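Local coordinates for protein hexokinase (Schistosoma mansoni, PDB 1BDG) that catalyses the transfer of phosphate from ATP to glucose and other hexoses, giving hexose 6-phosphates at the first step of glycolysis, at residues E106-S111 with K162-D167; A155-W160 with G168-N173; A72-G77 with T142-C147; E114-I119 with E176-E181. All coordinates share one frame; numbering follows the deposited sequence.

Contact 1 of 4, residues E106-S111 with K162-D167. With GLC (alpha-D-glucopyranose), chain B.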
loop_
_atom_site.group_PDB
_atom_site.type_symbol
_atom_site.label_atom_id
_atom_site.label_comp_id
_atom_site.label_asym_id
_atom_site.label_seq_id
_atom_site.Cartn_x
_atom_site.Cartn_y
_atom_site.Cartn_z
ATOM N N GLU A 106 -7.528 -7.992 18.186
ATOM C CA GLU A 106 -8.548 -7.164 18.842
ATOM C C GLU A 106 -8.183 -5.671 18.787
ATOM O O GLU A 106 -8.977 -4.845 18.340
ATOM C CB GLU A 106 -8.781 -7.597 20.303
ATOM C CG GLU A 106 -7.513 -7.616 21.169
ATOM C CD GLU A 106 -7.800 -7.477 22.651
ATOM O OE1 GLU A 106 -8.444 -6.464 23.037
ATOM O OE2 GLU A 106 -7.367 -8.362 23.434
ATOM N N LYS A 107 -6.965 -5.339 19.191
ATOM C CA LYS A 107 -6.507 -3.956 19.195
ATOM C C LYS A 107 -6.935 -3.129 17.968
ATOM O O LYS A 107 -7.291 -1.954 18.103
ATOM C CB LYS A 107 -4.978 -3.933 19.313
ATOM C CG LYS A 107 -4.447 -3.413 20.642
ATOM C CD LYS A 107 -5.231 -3.967 21.813
ATOM C CE LYS A 107 -4.783 -3.323 23.123
ATOM N NZ LYS A 107 -5.664 -3.730 24.259
ATOM N N MET A 108 -6.973 -3.758 16.795
ATOM C CA MET A 108 -7.305 -3.075 15.542
ATOM C C MET A 108 -8.757 -2.870 15.202
ATOM O O MET A 108 -9.073 -2.243 14.192
ATOM C CB MET A 108 -6.620 -3.777 14.386
ATOM C CG MET A 108 -5.127 -3.578 14.370
ATOM S SD MET A 108 -4.392 -5.059 13.777
ATOM C CE MET A 108 -5.138 -5.197 12.121
ATOM N N SER A 109 -9.637 -3.405 16.038
ATOM C CA SER A 109 -11.074 -3.279 15.845
ATOM C C SER A 109 -11.810 -2.797 17.097
ATOM O O SER A 109 -13.000 -2.510 17.039
ATOM C CB SER A 109 -11.645 -4.609 15.388
ATOM O OG SER A 109 -10.639 -5.613 15.382
ATOM N N GLY A 110 -11.112 -2.705 18.224
ATOM C CA GLY A 110 -11.742 -2.238 19.450
ATOM C C GLY A 110 -11.796 -0.714 19.501
ATOM O O GLY A 110 -11.935 -0.056 18.467
ATOM N N SER A 111 -11.671 -0.131 20.691
ATOM C CA SER A 111 -11.713 1.323 20.802
ATOM C C SER A 111 -10.398 1.974 20.338
ATOM O O SER A 111 -9.346 1.328 20.322
ATOM C CB SER A 111 -12.099 1.767 22.223
ATOM O OG SER A 111 -11.083 1.469 23.170
ATOM N N LYS A 162 -7.891 -1.020 4.781
ATOM C CA LYS A 162 -7.205 -2.244 5.163
ATOM C C LYS A 162 -7.910 -3.101 6.219
ATOM O O LYS A 162 -9.121 -3.319 6.135
ATOM C CB LYS A 162 -5.751 -1.928 5.554
ATOM C CG LYS A 162 -4.897 -1.578 4.350
ATOM C CD LYS A 162 -3.471 -1.310 4.691
ATOM C CE LYS A 162 -3.272 0.086 5.166
ATOM N NZ LYS A 162 -1.836 0.490 5.014
ATOM N N GLY A 163 -7.157 -3.625 7.183
ATOM C CA GLY A 163 -7.750 -4.473 8.202
ATOM C C GLY A 163 -8.129 -3.792 9.511
ATOM O O GLY A 163 -8.305 -4.473 10.530
ATOM N N PHE A 164 -8.244 -2.465 9.501
ATOM C CA PHE A 164 -8.589 -1.726 10.707
ATOM C C PHE A 164 -10.055 -1.285 10.756
ATOM O O PHE A 164 -10.683 -1.030 9.722
ATOM C CB PHE A 164 -7.701 -0.498 10.850
ATOM C CG PHE A 164 -6.288 -0.795 11.255
ATOM C CD1 PHE A 164 -5.470 -1.606 10.469
ATOM C CD2 PHE A 164 -5.744 -0.196 12.385
ATOM C CE1 PHE A 164 -4.120 -1.809 10.803
ATOM C CE2 PHE A 164 -4.411 -0.391 12.722
ATOM C CZ PHE A 164 -3.598 -1.195 11.931
ATOM N N SER A 165 -10.589 -1.208 11.974
ATOM C CA SER A 165 -11.968 -0.777 12.234
ATOM C C SER A 165 -12.127 -0.419 13.697
ATOM O O SER A 165 -13.105 -0.805 14.318
ATOM C CB SER A 165 -12.992 -1.858 11.851
ATOM O OG SER A 165 -12.735 -3.083 12.510
ATOM N N ALA A 166 -11.131 0.258 14.257
ATOM C CA ALA A 166 -11.179 0.672 15.652
ATOM C C ALA A 166 -12.181 1.814 15.748
ATOM O O ALA A 166 -12.209 2.695 14.886
ATOM C CB ALA A 166 -9.815 1.129 16.106
ATOM N N ASP A 167 -13.050 1.781 16.749
ATOM C CA ASP A 167 -14.023 2.846 16.888
ATOM C C ASP A 167 -13.387 4.000 17.651
ATOM O O ASP A 167 -12.387 3.828 18.334
ATOM C CB ASP A 167 -15.281 2.346 17.592
ATOM C CG ASP A 167 -15.098 2.206 19.082
ATOM O OD1 ASP A 167 -14.261 1.373 19.493
ATOM O OD2 ASP A 167 -15.784 2.933 19.848
HETATM C C1 GLC B . -3.869 1.958 2.154
HETATM C C2 GLC B . -4.016 3.267 2.929
HETATM C C3 GLC B . -3.045 4.292 2.389
HETATM C C4 GLC B . -1.634 3.734 2.440
HETATM C C5 GLC B . -1.578 2.440 1.658
HETATM C C6 GLC B . -0.209 1.790 1.719
HETATM O O1 GLC B . -4.107 2.221 0.812
HETATM O O2 GLC B . -5.343 3.777 2.803
HETATM O O3 GLC B . -3.110 5.484 3.158
HETATM O O4 GLC B . -0.729 4.669 1.903
HETATM O O5 GLC B . -2.508 1.512 2.220
HETATM O O6 GLC B . -0.069 0.992 2.876
HETATM O O HOH W 1 -14.579 -3.101 15.008
#
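M108 and F164 form a Met-aromatic contact that joins two surface loops of the predicted small subdomain of hexokinase. One loop leads into helix 112-129. The other runs from the glucose site toward helix 174-183. The methionine lies over one face of the ring. Its CG makes a CH-pi contact at 3.8 Å from the centroid of the F164 ring, offset toward the rim. M108 SD stands farther off, at 4.6 Å from the same centroid, still above the face. The first torsion puts M108 CG anti to its carbonyl carbon (chi1 -71°). Bends at chi2 and chi3 then turn the methyl group toward the second loop, where M108 CE sits 3.6 Å from G163 O. Other rings frame F164: W160 stacks with it and F145 meets it edge-to-face.

The backbones are tied next to this pair. S165 N donates to M108 O at 2.9 Å, in a nearly straight bond (169° at the hydrogen). D167 N donates to G110 O at 2.8 Å, and S111 and D167 form a single bridge. E106 O accepts from both S109 N and G110 N, which closes a turn in the first loop. A water donates to S109 O and is also hydrogen-bonded to S165 OG, so it links the two loops. S111 is the N-cap residue of helix 112-129. At the far end of the second loop K162 reaches the substrate. Its NZ donates to glucose O6 at 2.8 Å and to the ring oxygen O5 at 3.1 Å.

Contact 2 of 4, residues A155-W160 with G168-N173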
loop_
_atom_site.group_PDB
_atom_site.type_symbol
_atom_site.label_atom_id
_atom_site.label_comp_id
_atom_site.label_asym_id
_atom_site.label_seq_id
_atom_site.Cartn_x
_atom_site.Cartn_y
_atom_site.Cartn_z
ATOM N N ALA A 155 -3.465 16.012 12.064
ATOM C CA ALA A 155 -3.938 15.139 10.994
ATOM C C ALA A 155 -5.247 14.505 11.412
ATOM O O ALA A 155 -5.367 14.043 12.545
ATOM C CB ALA A 155 -2.924 14.079 10.708
ATOM N N THR A 156 -6.231 14.490 10.514
ATOM C CA THR A 156 -7.534 13.912 10.825
ATOM C C THR A 156 -7.820 12.669 9.965
ATOM O O THR A 156 -7.678 12.704 8.746
ATOM C CB THR A 156 -8.671 14.979 10.675
ATOM O OG1 THR A 156 -8.427 16.076 11.576
ATOM C CG2 THR A 156 -10.031 14.388 11.019
ATOM N N LEU A 157 -8.164 11.558 10.607
ATOM C CA LEU A 157 -8.472 10.332 9.890
ATOM C C LEU A 157 -9.737 10.591 9.087
ATOM O O LEU A 157 -10.672 11.218 9.591
ATOM C CB LEU A 157 -8.710 9.166 10.866
ATOM C CG LEU A 157 -8.988 7.787 10.229
ATOM C CD1 LEU A 157 -7.763 7.278 9.456
ATOM C CD2 LEU A 157 -9.373 6.764 11.276
ATOM N N VAL A 158 -9.728 10.198 7.818
ATOM C CA VAL A 158 -10.896 10.345 6.965
ATOM C C VAL A 158 -11.644 9.018 7.065
ATOM O O VAL A 158 -12.864 8.987 7.254
ATOM C CB VAL A 158 -10.514 10.609 5.513
ATOM C CG1 VAL A 158 -11.759 10.720 4.662
ATOM C CG2 VAL A 158 -9.712 11.877 5.415
ATOM N N ARG A 159 -10.910 7.916 6.968
ATOM C CA ARG A 159 -11.522 6.607 7.080
ATOM C C ARG A 159 -10.472 5.516 7.252
ATOM O O ARG A 159 -9.302 5.724 6.950
ATOM C CB ARG A 159 -12.410 6.320 5.865
ATOM C CG ARG A 159 -11.662 6.233 4.550
ATOM C CD ARG A 159 -12.631 6.148 3.386
ATOM N NE ARG A 159 -11.957 5.711 2.179
ATOM C CZ ARG A 159 -12.534 5.605 0.991
ATOM N NH1 ARG A 159 -13.812 5.901 0.817
ATOM N NH2 ARG A 159 -11.815 5.202 -0.036
ATOM N N TRP A 160 -10.882 4.387 7.822
ATOM C CA TRP A 160 -9.977 3.275 8.035
ATOM C C TRP A 160 -10.006 2.446 6.772
ATOM O O TRP A 160 -11.093 2.157 6.239
ATOM C CB TRP A 160 -10.445 2.368 9.185
ATOM C CG TRP A 160 -10.088 2.765 10.606
ATOM C CD1 TRP A 160 -10.964 2.962 11.617
ATOM C CD2 TRP A 160 -8.777 2.900 11.185
ATOM N NE1 TRP A 160 -10.296 3.199 12.787
ATOM C CE2 TRP A 160 -8.951 3.165 12.553
ATOM C CE3 TRP A 160 -7.474 2.816 10.678
ATOM C CZ2 TRP A 160 -7.871 3.346 13.434
ATOM C CZ3 TRP A 160 -6.395 2.997 11.559
ATOM C CH2 TRP A 160 -6.604 3.258 12.915
ATOM N N GLY A 168 -13.921 5.197 17.476
ATOM C CA GLY A 168 -13.380 6.334 18.188
ATOM C C GLY A 168 -12.149 6.939 17.563
ATOM O O GLY A 168 -11.499 7.789 18.174
ATOM N N VAL A 169 -11.858 6.568 16.324
ATOM C CA VAL A 169 -10.686 7.121 15.648
ATOM C C VAL A 169 -11.044 8.000 14.450
ATOM O O VAL A 169 -10.523 9.108 14.315
ATOM C CB VAL A 169 -9.728 6.007 15.173
ATOM C CG1 VAL A 169 -8.432 6.617 14.667
ATOM C CG2 VAL A 169 -9.446 5.050 16.307
ATOM N N GLU A 170 -11.965 7.525 13.607
ATOM C CA GLU A 170 -12.350 8.251 12.397
ATOM C C GLU A 170 -12.981 9.578 12.736
ATOM O O GLU A 170 -13.833 9.652 13.619
ATOM C CB GLU A 170 -13.316 7.435 11.543
ATOM C CG GLU A 170 -12.795 6.130 10.984
ATOM C CD GLU A 170 -13.807 5.473 10.052
ATOM O OE1 GLU A 170 -14.937 5.999 9.921
ATOM O OE2 GLU A 170 -13.485 4.438 9.431
ATOM N N GLY A 171 -12.563 10.623 12.033
ATOM C CA GLY A 171 -13.104 11.946 12.280
ATOM C C GLY A 171 -12.374 12.675 13.380
ATOM O O GLY A 171 -12.618 13.859 13.595
ATOM N N HIS A 172 -11.464 11.973 14.055
ATOM C CA HIS A 172 -10.669 12.551 15.142
ATOM C C HIS A 172 -9.256 12.918 14.690
ATOM O O HIS A 172 -8.765 12.437 13.649
ATOM C CB HIS A 172 -10.549 11.559 16.307
ATOM C CG HIS A 172 -11.852 11.249 16.974
ATOM N ND1 HIS A 172 -12.570 10.099 16.710
ATOM C CD2 HIS A 172 -12.574 11.940 17.888
ATOM C CE1 HIS A 172 -13.676 10.096 17.431
ATOM N NE2 HIS A 172 -13.701 11.201 18.155
ATOM N N ASN A 173 -8.585 13.750 15.485
ATOM C CA ASN A 173 -7.216 14.122 15.162
ATOM C C ASN A 173 -6.322 13.046 15.770
ATOM O O ASN A 173 -6.143 12.982 16.991
ATOM C CB ASN A 173 -6.861 15.494 15.722
ATOM C CG ASN A 173 -5.392 15.864 15.503
ATOM O OD1 ASN A 173 -4.616 15.109 14.912
ATOM N ND2 ASN A 173 -5.006 17.045 15.980
#
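The end of strand 154-157 and the loop 168-173 meet at a single backbone bridge, T156 with N173, and a type II turn from V169 to H172 brings the loop alongside. L157 is held at both polar backbone atoms, N and O. L157 N donates to H172 O at 3.2 Å, and G171 N donates to L157 O at 3.1 Å from above the carbonyl plane. N173 adds a side-chain bond: A155 N donates to N173 OD1 at 3.2 Å, again from well above the amide plane.

The side chains of L157, W160, V169 and E170 interlock beside this bridge. L157 CD2 lies over the centre of the W160 ring system, 3.8 Å above its plane. The same methyl touches V169 CG1 at 3.5 Å. V169 CG1 also reaches the benzene part of the tryptophan, with CZ2 of W160 3.5 Å away, and the two side chains cross at about a right angle. E170 CG sits beside its backbone N (chi1 -63°), and the chain runs out extended from there. This carries its carboxylate past L157 to W160, whose N donates to E170 OE2 at 3.1 Å from above the carboxylate plane. The indole NE1 is hydrogen-bonded to A166 O, in the loop between the two segments. R159 turns the other way and forms a salt bridge with E255.

Around the contact, strand 147-150 pairs with the strand at T156. Helix 112-129 lies against W160 and V169 through L115 and F116. Helix 174-183 starts just after N173 and meets L157 and V169 through V174 and L177.

Contact 3 of 4, residues A72-G77 with T142-C147. With GLC (alpha-D-glucopyranose), chain B.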
loop_
_atom_site.group_PDB
_atom_site.type_symbol
_atom_site.label_atom_id
_atom_site.label_comp_id
_atom_site.label_asym_id
_atom_site.label_seq_id
_atom_site.Cartn_x
_atom_site.Cartn_y
_atom_site.Cartn_z
ATOM N N ALA A 72 10.262 7.515 15.784
ATOM C CA ALA A 72 9.429 7.384 14.599
ATOM C C ALA A 72 8.649 6.100 14.709
ATOM O O ALA A 72 9.227 5.055 15.010
ATOM C CB ALA A 72 10.293 7.364 13.357
ATOM N N LEU A 73 7.334 6.182 14.536
ATOM C CA LEU A 73 6.480 4.999 14.599
ATOM C C LEU A 73 6.030 4.680 13.180
ATOM O O LEU A 73 6.117 5.537 12.297
ATOM C CB LEU A 73 5.249 5.267 15.470
ATOM C CG LEU A 73 5.408 5.454 16.987
ATOM C CD1 LEU A 73 4.067 5.786 17.613
ATOM C CD2 LEU A 73 5.953 4.180 17.613
ATOM N N ASP A 74 5.547 3.462 12.957
ATOM C CA ASP A 74 5.051 3.059 11.635
ATOM C C ASP A 74 3.754 2.312 11.909
ATOM O O ASP A 74 3.771 1.383 12.706
ATOM C CB ASP A 74 6.055 2.118 10.940
ATOM C CG ASP A 74 5.968 2.181 9.417
ATOM O OD1 ASP A 74 4.905 2.580 8.883
ATOM O OD2 ASP A 74 6.966 1.844 8.743
ATOM N N LEU A 75 2.634 2.760 11.338
ATOM C CA LEU A 75 1.347 2.078 11.560
ATOM C C LEU A 75 0.472 1.934 10.295
ATOM O O LEU A 75 0.242 2.904 9.567
ATOM C CB LEU A 75 0.537 2.757 12.687
ATOM C CG LEU A 75 -0.762 2.050 13.144
ATOM C CD1 LEU A 75 -0.431 0.689 13.747
ATOM C CD2 LEU A 75 -1.533 2.877 14.151
ATOM N N GLY A 76 -0.013 0.719 10.047
ATOM C CA GLY A 76 -0.859 0.483 8.893
ATOM C C GLY A 76 -0.316 -0.571 7.949
ATOM O O GLY A 76 -1.088 -1.374 7.403
ATOM N N GLY A 77 1.013 -0.576 7.775
ATOM C CA GLY A 77 1.689 -1.518 6.890
ATOM C C GLY A 77 1.662 -2.953 7.369
ATOM O O GLY A 77 0.876 -3.288 8.257
ATOM N N THR A 142 4.211 7.793 11.087
ATOM C CA THR A 142 3.854 7.328 9.752
ATOM C C THR A 142 2.534 6.609 9.924
ATOM O O THR A 142 2.514 5.449 10.335
ATOM C CB THR A 142 4.884 6.335 9.229
ATOM O OG1 THR A 142 6.087 7.035 8.917
ATOM C CG2 THR A 142 4.380 5.617 8.000
ATOM N N PHE A 143 1.438 7.325 9.700
ATOM C CA PHE A 143 0.096 6.758 9.840
ATOM C C PHE A 143 -0.404 6.440 8.432
ATOM O O PHE A 143 -0.868 7.327 7.715
ATOM C CB PHE A 143 -0.819 7.773 10.518
ATOM C CG PHE A 143 -2.132 7.207 10.969
ATOM C CD1 PHE A 143 -2.183 6.029 11.719
ATOM C CD2 PHE A 143 -3.321 7.881 10.698
ATOM C CE1 PHE A 143 -3.401 5.535 12.198
ATOM C CE2 PHE A 143 -4.536 7.403 11.166
ATOM C CZ PHE A 143 -4.578 6.225 11.924
ATOM N N SER A 144 -0.296 5.176 8.038
ATOM C CA SER A 144 -0.686 4.729 6.706
ATOM C C SER A 144 -2.169 4.834 6.380
ATOM O O SER A 144 -2.758 3.850 5.912
ATOM C CB SER A 144 -0.271 3.272 6.511
ATOM O OG SER A 144 1.026 3.035 7.007
ATOM N N PHE A 145 -2.791 5.993 6.563
ATOM C CA PHE A 145 -4.209 6.094 6.243
ATOM C C PHE A 145 -4.545 7.474 5.712
ATOM O O PHE A 145 -3.770 8.414 5.890
ATOM C CB PHE A 145 -5.066 5.752 7.476
ATOM C CG PHE A 145 -4.965 4.312 7.907
ATOM C CD1 PHE A 145 -5.649 3.318 7.225
ATOM C CD2 PHE A 145 -4.137 3.944 8.959
ATOM C CE1 PHE A 145 -5.500 1.990 7.583
ATOM C CE2 PHE A 145 -3.989 2.618 9.314
ATOM C CZ PHE A 145 -4.667 1.647 8.627
ATOM N N PRO A 146 -5.689 7.610 5.017
ATOM C CA PRO A 146 -6.091 8.908 4.472
ATOM C C PRO A 146 -6.444 9.832 5.611
ATOM O O PRO A 146 -7.273 9.493 6.454
ATOM C CB PRO A 146 -7.330 8.561 3.656
ATOM C CG PRO A 146 -7.928 7.446 4.427
ATOM C CD PRO A 146 -6.724 6.597 4.747
ATOM N N CYS A 147 -5.774 10.976 5.654
ATOM C CA CYS A 147 -5.997 11.997 6.679
ATOM C C CYS A 147 -6.015 13.359 6.000
ATOM O O CYS A 147 -5.351 13.563 4.987
ATOM C CB CYS A 147 -4.856 12.009 7.712
ATOM S SG CYS A 147 -4.627 10.536 8.716
HETATM C C1 GLC B . -3.869 1.958 2.154
HETATM C C2 GLC B . -4.016 3.267 2.929
HETATM C C3 GLC B . -3.045 4.292 2.389
HETATM C C4 GLC B . -1.634 3.734 2.440
HETATM C C5 GLC B . -1.578 2.440 1.658
HETATM C C6 GLC B . -0.209 1.790 1.719
HETATM O O1 GLC B . -4.107 2.221 0.812
HETATM O O2 GLC B . -5.343 3.777 2.803
HETATM O O3 GLC B . -3.110 5.484 3.158
HETATM O O4 GLC B . -0.729 4.669 1.903
HETATM O O5 GLC B . -2.508 1.512 2.220
HETATM O O6 GLC B . -0.069 0.992 2.876
HETATM O O HOH W 2 3.133 1.836 7.093
#
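L75 O accepts the backbone N of S144 at 2.8 Å, nearly along the C=O axis, and S144 OG lies close to the same oxygen. That hydroxyl is also hydrogen-bonded to D197 OD2 of the substrate site. The bond continues a parallel pairing of strands 68-75 and 137-143 in the small-subdomain sheet. There T142 N donates to L73 O at 3.2 Å, and L75 N donates to T142 O at 2.9 Å.

Beyond L75 the first strand enters the glycine pair G76-G77. This is consistent with the phosphate-binding turn of the actin-like ATPase fold; D74 to G77 are predicted to bind ATP. A water donates to D74 OD1 at 2.6 Å and makes a weak bond with G77 N. It also lies by S144 OG.

On one face of the sheet D74 and T142 lie side by side, with D74 OD1 against T142 CG2. On the other, L75 CG stands opposite its backbone N (chi1 -173°), which sets the side chain alongside F143. L75 CD2 is 3.8 Å from F143 CE1, at the ring edge and in its plane. F145 CD2 lies over one face of F143, and F145 CE2 comes to 3.8 Å from G76 CA. S144 is the centre of an inverse gamma turn, which bends the chain toward the sugar. S144 O is 3.2 Å from glucose O3, and P146 CD is 3.7 Å from glucose O2.

Contact 4 of 4, residues E114-I119 with E176-E181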
loop_
_atom_site.group_PDB
_atom_site.type_symbol
_atom_site.label_atom_id
_atom_site.label_comp_id
_atom_site.label_asym_id
_atom_site.label_seq_id
_atom_site.Cartn_x
_atom_site.Cartn_y
_atom_site.Cartn_z
ATOM N N GLU A 114 -7.868 2.356 23.097
ATOM C CA GLU A 114 -7.255 1.065 23.358
ATOM C C GLU A 114 -6.112 0.774 22.353
ATOM O O GLU A 114 -5.068 0.203 22.729
ATOM C CB GLU A 114 -8.317 -0.032 23.326
ATOM N N LEU A 115 -6.303 1.131 21.082
ATOM C CA LEU A 115 -5.247 0.921 20.095
ATOM C C LEU A 115 -4.142 1.938 20.395
ATOM O O LEU A 115 -2.988 1.571 20.628
ATOM C CB LEU A 115 -5.780 1.096 18.667
ATOM C CG LEU A 115 -4.859 0.915 17.445
ATOM C CD1 LEU A 115 -4.404 -0.544 17.319
ATOM C CD2 LEU A 115 -5.600 1.331 16.191
ATOM N N PHE A 116 -4.507 3.215 20.472
ATOM C CA PHE A 116 -3.524 4.250 20.763
ATOM C C PHE A 116 -2.828 4.090 22.101
ATOM O O PHE A 116 -1.724 4.613 22.319
ATOM C CB PHE A 116 -4.127 5.631 20.591
ATOM C CG PHE A 116 -4.094 6.099 19.179
ATOM C CD1 PHE A 116 -2.951 6.683 18.664
ATOM C CD2 PHE A 116 -5.169 5.870 18.332
ATOM C CE1 PHE A 116 -2.871 7.022 17.339
ATOM C CE2 PHE A 116 -5.087 6.210 16.997
ATOM C CZ PHE A 116 -3.933 6.786 16.504
ATOM N N LYS A 117 -3.481 3.361 23.002
ATOM C CA LYS A 117 -2.895 3.069 24.303
ATOM C C LYS A 117 -1.813 2.009 24.033
ATOM O O LYS A 117 -0.658 2.171 24.446
ATOM C CB LYS A 117 -3.950 2.538 25.276
ATOM C CG LYS A 117 -3.395 2.269 26.642
ATOM C CD LYS A 117 -4.476 1.946 27.620
ATOM C CE LYS A 117 -3.858 1.522 28.931
ATOM N NZ LYS A 117 -4.870 1.068 29.905
ATOM N N TYR A 118 -2.171 0.970 23.278
ATOM C CA TYR A 118 -1.220 -0.078 22.957
ATOM C C TYR A 118 0.050 0.550 22.352
ATOM O O TYR A 118 1.176 0.268 22.793
ATOM C CB TYR A 118 -1.837 -1.104 21.997
ATOM C CG TYR A 118 -0.899 -2.244 21.678
ATOM C CD1 TYR A 118 -0.811 -3.366 22.509
ATOM C CD2 TYR A 118 -0.023 -2.157 20.599
ATOM C CE1 TYR A 118 0.137 -4.360 22.274
ATOM C CE2 TYR A 118 0.913 -3.132 20.358
ATOM C CZ TYR A 118 0.994 -4.222 21.195
ATOM O OH TYR A 118 1.963 -5.145 20.948
ATOM N N ILE A 119 -0.138 1.443 21.380
ATOM C CA ILE A 119 0.992 2.116 20.723
ATOM C C ILE A 119 1.962 2.665 21.768
ATOM O O ILE A 119 3.154 2.320 21.758
ATOM C CB ILE A 119 0.514 3.273 19.778
ATOM C CG1 ILE A 119 -0.286 2.704 18.606
ATOM C CG2 ILE A 119 1.691 4.069 19.270
ATOM C CD1 ILE A 119 0.499 1.796 17.759
ATOM N N GLU A 176 -3.398 13.911 18.208
ATOM C CA GLU A 176 -3.776 14.223 19.575
ATOM C C GLU A 176 -4.090 12.935 20.311
ATOM O O GLU A 176 -3.766 12.786 21.489
ATOM C CB GLU A 176 -4.957 15.197 19.619
ATOM C CG GLU A 176 -5.220 15.756 21.011
ATOM C CD GLU A 176 -6.179 16.951 21.007
ATOM O OE1 GLU A 176 -6.982 17.077 20.035
ATOM O OE2 GLU A 176 -6.113 17.765 21.981
ATOM N N LEU A 177 -4.682 11.982 19.606
ATOM C CA LEU A 177 -4.987 10.704 20.229
ATOM C C LEU A 177 -3.667 10.140 20.764
ATOM O O LEU A 177 -3.524 9.952 21.969
ATOM C CB LEU A 177 -5.647 9.740 19.231
ATOM C CG LEU A 177 -7.139 9.940 18.949
ATOM C CD1 LEU A 177 -7.652 8.883 17.995
ATOM C CD2 LEU A 177 -7.908 9.855 20.243
ATOM N N LEU A 178 -2.671 9.989 19.895
ATOM C CA LEU A 178 -1.385 9.454 20.323
ATOM C C LEU A 178 -0.779 10.301 21.426
ATOM O O LEU A 178 -0.365 9.784 22.460
ATOM C CB LEU A 178 -0.400 9.364 19.156
ATOM C CG LEU A 178 0.888 8.628 19.550
ATOM C CD1 LEU A 178 0.586 7.155 19.823
ATOM C CD2 LEU A 178 1.918 8.771 18.463
ATOM N N GLN A 179 -0.741 11.609 21.211
ATOM C CA GLN A 179 -0.189 12.530 22.200
ATOM C C GLN A 179 -0.837 12.376 23.602
ATOM O O GLN A 179 -0.176 12.585 24.611
ATOM C CB GLN A 179 -0.334 13.958 21.699
ATOM C CG GLN A 179 0.376 14.971 22.548
ATOM C CD GLN A 179 1.872 14.824 22.470
ATOM O OE1 GLN A 179 2.477 15.063 21.420
ATOM N NE2 GLN A 179 2.490 14.437 23.587
ATOM N N THR A 180 -2.117 12.008 23.659
ATOM C CA THR A 180 -2.816 11.826 24.926
ATOM C C THR A 180 -2.263 10.589 25.617
ATOM O O THR A 180 -1.739 10.672 26.744
ATOM C CB THR A 180 -4.296 11.580 24.701
ATOM O OG1 THR A 180 -4.828 12.600 23.850
ATOM C CG2 THR A 180 -5.039 11.536 26.020
ATOM N N GLU A 181 -2.364 9.443 24.937
ATOM C CA GLU A 181 -1.878 8.176 25.476
ATOM C C GLU A 181 -0.389 8.257 25.845
ATOM O O GLU A 181 0.021 7.724 26.878
ATOM C CB GLU A 181 -2.142 7.044 24.493
ATOM C CG GLU A 181 -3.604 6.946 24.037
ATOM C CD GLU A 181 -4.628 6.603 25.151
ATOM O OE1 GLU A 181 -4.364 5.739 26.029
ATOM O OE2 GLU A 181 -5.740 7.176 25.122
#
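F116 points from helix 112-129 toward helix 174-183, and each part of it meets a different residue. Its CB is 3.7 Å from E181 CG. Beyond CB, L177 lies over one face of the ring and L178 comes to its edge. CD1 of F116 lies 3.7 Å from L178 CB, while CE2 of F116, across the ring from CD1, touches L177 CD1 at 3.8 Å. L177 CB sits over the centre of the ring face in a CH-pi contact, 3.9 Å from the F116 centroid and only 10° off the ring normal. L178 CD1 is at the edge, in the ring plane. The same methyl also packs on I119 CG2, one helical turn further along.

E181 covers the backbone beside F116. Its CG points away from its own carbonyl carbon (chi1 -53°) and the chain bends at chi2. This folds the carboxylate back over K117, with E181 OE1 3.3 Å from K117 CB. The lysine runs out extended, and its NZ ends 6.1 Å from E181 OE1, too far for a salt bridge. Any attraction between these charges is therefore likely to be modest. No hydrogen bond joins the two segments; the contact is largely apolar packing. Within 176-181, T180 OG1 donates to E176 O.

The axes of 114-119 and 176-181 approach to 8.6 Å, with a signed crossing angle of -58°. Both helices lie against the five-stranded mixed sheet. I119 and L178 rest on L73 of strand 68-75, L178 also touches L139 of strand 137-143, and F116 touches F141 of that same strand.

In the fold
All four contacts lie in the predicted small subdomain, with the centres of every pair about 12 to 14 Å apart. Contact 3 is the most buried and sits in the five-stranded sheet, its centre about 11 Å from the centre of the chain. Contact 4 packs two helices on that sheet, and L73 joins the two contacts. Contact 2 touches the other three and lies within the loop that contact 4 closes. Contact 1 lies at the surface and crosses contacts 2, 3 and 4 along the chain. Contact 3 closes before contact 2 opens. Contacts 1 and 3 both reach glucose, and packing through L115 and L73 connects them to the helices of contact 4.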